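Local coordinates for protein 3-chlorocatechol 1,2-dioxygenase (Rhodococcus opacus, PDB 2BOY) that probably uses a ferric iron to split catechols, 3-chlorocatechol among them, between their two hydroxyl-bearing carbons with molecular oxygen, as in intradiol dioxygenases, at residues 39-42 / 46-49; 109-112 / 116-119. All coordinates share one frame; numbering follows the deposited sequence.

Contact 1 of 2, residues 39-42 / 46-49; sequences ISVG and EWPL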
loop_
_atom_site.group_PDB
_atom_site.type_symbol
_atom_site.label_atom_id
_atom_site.label_comp_id
_atom_site.label_asym_id
_atom_site.label_seq_id
_atom_site.Cartn_x
_atom_site.Cartn_y
_atom_site.Cartn_z
ATOM N N ILE A 39 6.159 -1.297 4.842
ATOM C CA ILE A 39 6.384 -2.403 5.782
ATOM C C ILE A 39 5.927 -1.988 7.193
ATOM O O ILE A 39 5.246 -2.761 7.866
ATOM C CB ILE A 39 7.850 -2.849 5.741
ATOM C CG1 ILE A 39 8.131 -3.663 4.465
ATOM C CG2 ILE A 39 8.226 -3.689 6.967
ATOM C CD1 ILE A 39 9.659 -3.738 4.103
ATOM N N SER A 40 6.279 -0.772 7.604
ATOM C CA SER A 40 5.931 -0.252 8.945
ATOM C C SER A 40 4.404 -0.126 9.181
ATOM O O SER A 40 3.898 -0.397 10.280
ATOM C CB SER A 40 6.653 1.074 9.198
ATOM O OG SER A 40 6.026 2.146 8.511
ATOM N N VAL A 41 3.670 0.206 8.124
ATOM C CA VAL A 41 2.223 0.248 8.203
ATOM C C VAL A 41 1.670 -1.086 8.680
ATOM O O VAL A 41 0.829 -1.135 9.627
ATOM C CB VAL A 41 1.566 0.681 6.848
ATOM C CG1 VAL A 41 0.039 0.676 7.001
ATOM C CG2 VAL A 41 2.080 2.047 6.413
ATOM N N GLY A 42 2.129 -2.173 8.056
ATOM C CA GLY A 42 1.678 -3.489 8.484
ATOM C C GLY A 42 2.206 -3.883 9.868
ATOM O O GLY A 42 1.477 -4.434 10.688
ATOM N N GLU A 46 -1.616 -0.583 11.074
ATOM C CA GLU A 46 -2.246 0.654 10.641
ATOM C C GLU A 46 -2.840 0.602 9.226
ATOM O O GLU A 46 -3.154 1.662 8.667
ATOM C CB GLU A 46 -1.227 1.815 10.730
ATOM C CG GLU A 46 -1.126 2.356 12.149
ATOM C CD GLU A 46 -0.577 3.768 12.218
ATOM O OE1 GLU A 46 -0.259 4.386 11.159
ATOM O OE2 GLU A 46 -0.445 4.266 13.355
ATOM N N TRP A 47 -3.008 -0.583 8.629
ATOM C CA TRP A 47 -3.707 -0.585 7.326
ATOM C C TRP A 47 -5.120 0.022 7.381
ATOM O O TRP A 47 -5.439 0.874 6.576
ATOM C CB TRP A 47 -3.691 -1.980 6.657
ATOM C CG TRP A 47 -2.350 -2.176 6.025
ATOM C CD1 TRP A 47 -1.355 -3.011 6.433
ATOM C CD2 TRP A 47 -1.847 -1.449 4.914
ATOM N NE1 TRP A 47 -0.258 -2.866 5.616
ATOM C CE2 TRP A 47 -0.537 -1.913 4.668
ATOM C CE3 TRP A 47 -2.384 -0.448 4.077
ATOM C CZ2 TRP A 47 0.262 -1.398 3.639
ATOM C CZ3 TRP A 47 -1.600 0.063 3.045
ATOM C CH2 TRP A 47 -0.282 -0.425 2.833
ATOM N N PRO A 48 -5.975 -0.381 8.322
ATOM C CA PRO A 48 -7.310 0.239 8.388
ATOM C C PRO A 48 -7.245 1.767 8.606
ATOM O O PRO A 48 -7.976 2.479 7.909
ATOM C CB PRO A 48 -7.997 -0.492 9.538
ATOM C CG PRO A 48 -7.251 -1.836 9.682
ATOM C CD PRO A 48 -5.825 -1.510 9.272
ATOM N N LEU A 49 -6.362 2.256 9.488
ATOM C CA LEU A 49 -6.236 3.683 9.689
ATOM C C LEU A 49 -5.796 4.389 8.406
ATOM O O LEU A 49 -6.425 5.349 7.964
ATOM C CB LEU A 49 -5.263 3.978 10.843
ATOM C CG LEU A 49 -4.882 5.450 11.079
ATOM C CD1 LEU A 49 -6.083 6.342 11.438
ATOM C CD2 LEU A 49 -3.837 5.471 12.223
HETATM O O HOH W 1 2.782 -3.624 5.589
#
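Val-41 and Trp-47 carry the contact between two successive helices, the valine set against the indole almost at right angles. Val-41 puts CG1 over one face of the indole because that methyl is swung opposite the backbone N (chi1 179°); it lies 3.5 Å from the centroid of the five-membered ring and close to the ring normal, a CH-pi contact. The same residue binds through its backbone: Glu-46 N donates to Val-41 O at 2.9 Å in a nearly straight bond (169°). Next along the helix, Gly-42 lies obliquely against the pyrrole part of the indole. Gly-42 N and Trp-47 NE1 are both donors, and one water at the ring edge, in plane, accepts from both: 3.1 Å from Trp-47 NE1, and 2.9 Å from Gly-42 N in a weak bond. Glu-46 OE1 accepts from Thr-175 N at the start of helix 174-181, while Trp-47 also packs on Ile-39 of the second subunit. The whole is a short connection between consecutive helices: helix 28-43 ends and helix 47-54 starts with Glu-46 as its N-cap residue, within the helical N-terminal domain through which catechol 1,2-dioxygenases dimerise around bound phospholipid.

Contact 2 of 2, residues 109-112 / 116-119; sequences VVDQ and PLAD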
loop_
_atom_site.group_PDB
_atom_site.type_symbol
_atom_site.label_atom_id
_atom_site.label_comp_id
_atom_site.label_asym_id
_atom_site.label_seq_id
_atom_site.Cartn_x
_atom_site.Cartn_y
_atom_site.Cartn_z
ATOM N N VAL A 109 -35.682 9.787 14.181
ATOM C CA VAL A 109 -35.492 8.928 13.018
ATOM C C VAL A 109 -36.863 8.722 12.360
ATOM O O VAL A 109 -37.809 8.303 13.047
ATOM C CB VAL A 109 -34.866 7.541 13.341
ATOM C CG1 VAL A 109 -34.568 6.783 12.001
ATOM C CG2 VAL A 109 -33.550 7.645 14.237
ATOM N N VAL A 110 -36.943 9.033 11.060
ATOM C CA VAL A 110 -38.198 8.884 10.300
ATOM C C VAL A 110 -37.991 7.944 9.107
ATOM O O VAL A 110 -36.853 7.656 8.760
ATOM C CB VAL A 110 -38.696 10.236 9.806
ATOM C CG1 VAL A 110 -39.022 11.184 11.011
ATOM C CG2 VAL A 110 -37.697 10.891 8.755
ATOM N N ASP A 111 -39.082 7.465 8.479
ATOM C CA ASP A 111 -38.940 6.700 7.247
ATOM C C ASP A 111 -39.027 7.657 6.045
ATOM O O ASP A 111 -39.136 8.872 6.220
ATOM C CB ASP A 111 -39.974 5.563 7.185
ATOM C CG ASP A 111 -41.414 6.062 7.183
ATOM O OD1 ASP A 111 -41.666 7.222 6.791
ATOM O OD2 ASP A 111 -42.366 5.346 7.571
ATOM N N GLN A 112 -39.018 7.117 4.841
ATOM C CA GLN A 112 -39.005 7.971 3.665
ATOM C C GLN A 112 -40.307 8.720 3.424
ATOM O O GLN A 112 -40.283 9.700 2.688
ATOM C CB GLN A 112 -38.431 7.271 2.403
ATOM C CG GLN A 112 -39.022 5.931 2.081
ATOM C CD GLN A 112 -37.980 4.889 1.612
ATOM O OE1 GLN A 112 -37.107 5.171 0.766
ATOM N NE2 GLN A 112 -38.108 3.677 2.127
ATOM N N PRO A 116 -42.428 8.697 11.888
ATOM C CA PRO A 116 -41.476 8.216 12.911
ATOM C C PRO A 116 -41.235 6.709 12.849
ATOM O O PRO A 116 -42.143 5.912 12.534
ATOM C CB PRO A 116 -42.161 8.553 14.241
ATOM C CG PRO A 116 -43.217 9.554 13.906
ATOM C CD PRO A 116 -43.642 9.281 12.482
ATOM N N LEU A 117 -39.990 6.322 13.125
ATOM C CA LEU A 117 -39.623 4.921 13.226
ATOM C C LEU A 117 -39.262 4.648 14.667
ATOM O O LEU A 117 -38.314 5.244 15.208
ATOM C CB LEU A 117 -38.436 4.584 12.298
ATOM C CG LEU A 117 -38.771 4.492 10.790
ATOM C CD1 LEU A 117 -37.516 4.338 9.920
ATOM C CD2 LEU A 117 -39.734 3.274 10.567
ATOM N N ALA A 118 -40.040 3.784 15.310
ATOM C CA ALA A 118 -39.769 3.374 16.694
ATOM C C ALA A 118 -38.811 2.176 16.743
ATOM O O ALA A 118 -38.744 1.399 15.803
ATOM C CB ALA A 118 -41.101 3.029 17.412
ATOM N N ASP A 119 -38.098 2.018 17.852
ATOM C CA ASP A 119 -37.211 0.884 18.094
ATOM C C ASP A 119 -36.074 0.787 17.073
ATOM O O ASP A 119 -35.608 -0.302 16.760
ATOM C CB ASP A 119 -38.029 -0.417 18.103
ATOM C CG ASP A 119 -39.012 -0.454 19.273
ATOM O OD1 ASP A 119 -38.558 -0.288 20.418
ATOM O OD2 ASP A 119 -40.244 -0.604 19.126
HETATM O O HOH W 2 -43.043 4.733 10.338
#
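Leu-117 lies across the backbone of 109-112, its side chain lying against one face of the Val-110 to Asp-111 peptide. Its CG stands beside the backbone N and anti to the carbonyl carbon (chi1 -75°), which carries the branch back toward the strand end. From there CD1 reaches the peptide carbonyl, 3.6 Å from Val-110 O, and CG comes 3.8 Å from Asp-111 N. Both methyls also approach Asp-111 CB from one side, CD1 at 3.9 Å and CD2 at 4.1 Å, whereas Val-109 CG1 makes a looser contact with CD1. Cutting this leucine back to an alanine is likely to open a gap against the peptide and leave Asp-111 CB without the methyls packed on it.

Asp-111 holds CG between its backbone N and carbonyl carbon (chi1 62°), a setting that turns the carboxylate back over the turn. OD1 accepts from Ala-115 N, and OD2 takes a bond from a water that also donates to Pro-116 O, so the carboxylate ties the end of the strand to the returning chain at two points, one of them through water. The backbones are fastened by Leu-117 N donating to Val-109 O at 2.9 Å, and Val-110 pairs with Pro-116. The arrangement is a tight reversal at the end of strand 102-110, closed by one isolated bridge, from which the chain goes on to strand 121-125, not its neighbour in the sheet of the catalytic beta domain.

In the fold
Contact 1 lies wholly upstream of contact 2 in the sequence, and the two fall on opposite sides of the chain's centre. Their own centres are 39 Å apart and their nearest atoms about 27 Å, without touching. No helix or strand is shared: 39-42 / 46-49 joins helices 28-43 and 47-54 of the helical N-terminal part, whereas 109-112 / 116-119 turns the chain between strands 102-110 and 121-125 of the mixed sheet. The iron, held by Tyr-133, His-191 and His-193, belongs to the sheet domain, yet Leu-49 of contact 1 touches the bound benzhydroxamic acid. The helical part thus contributes to the ligand pocket, while contact 2 lies away from it.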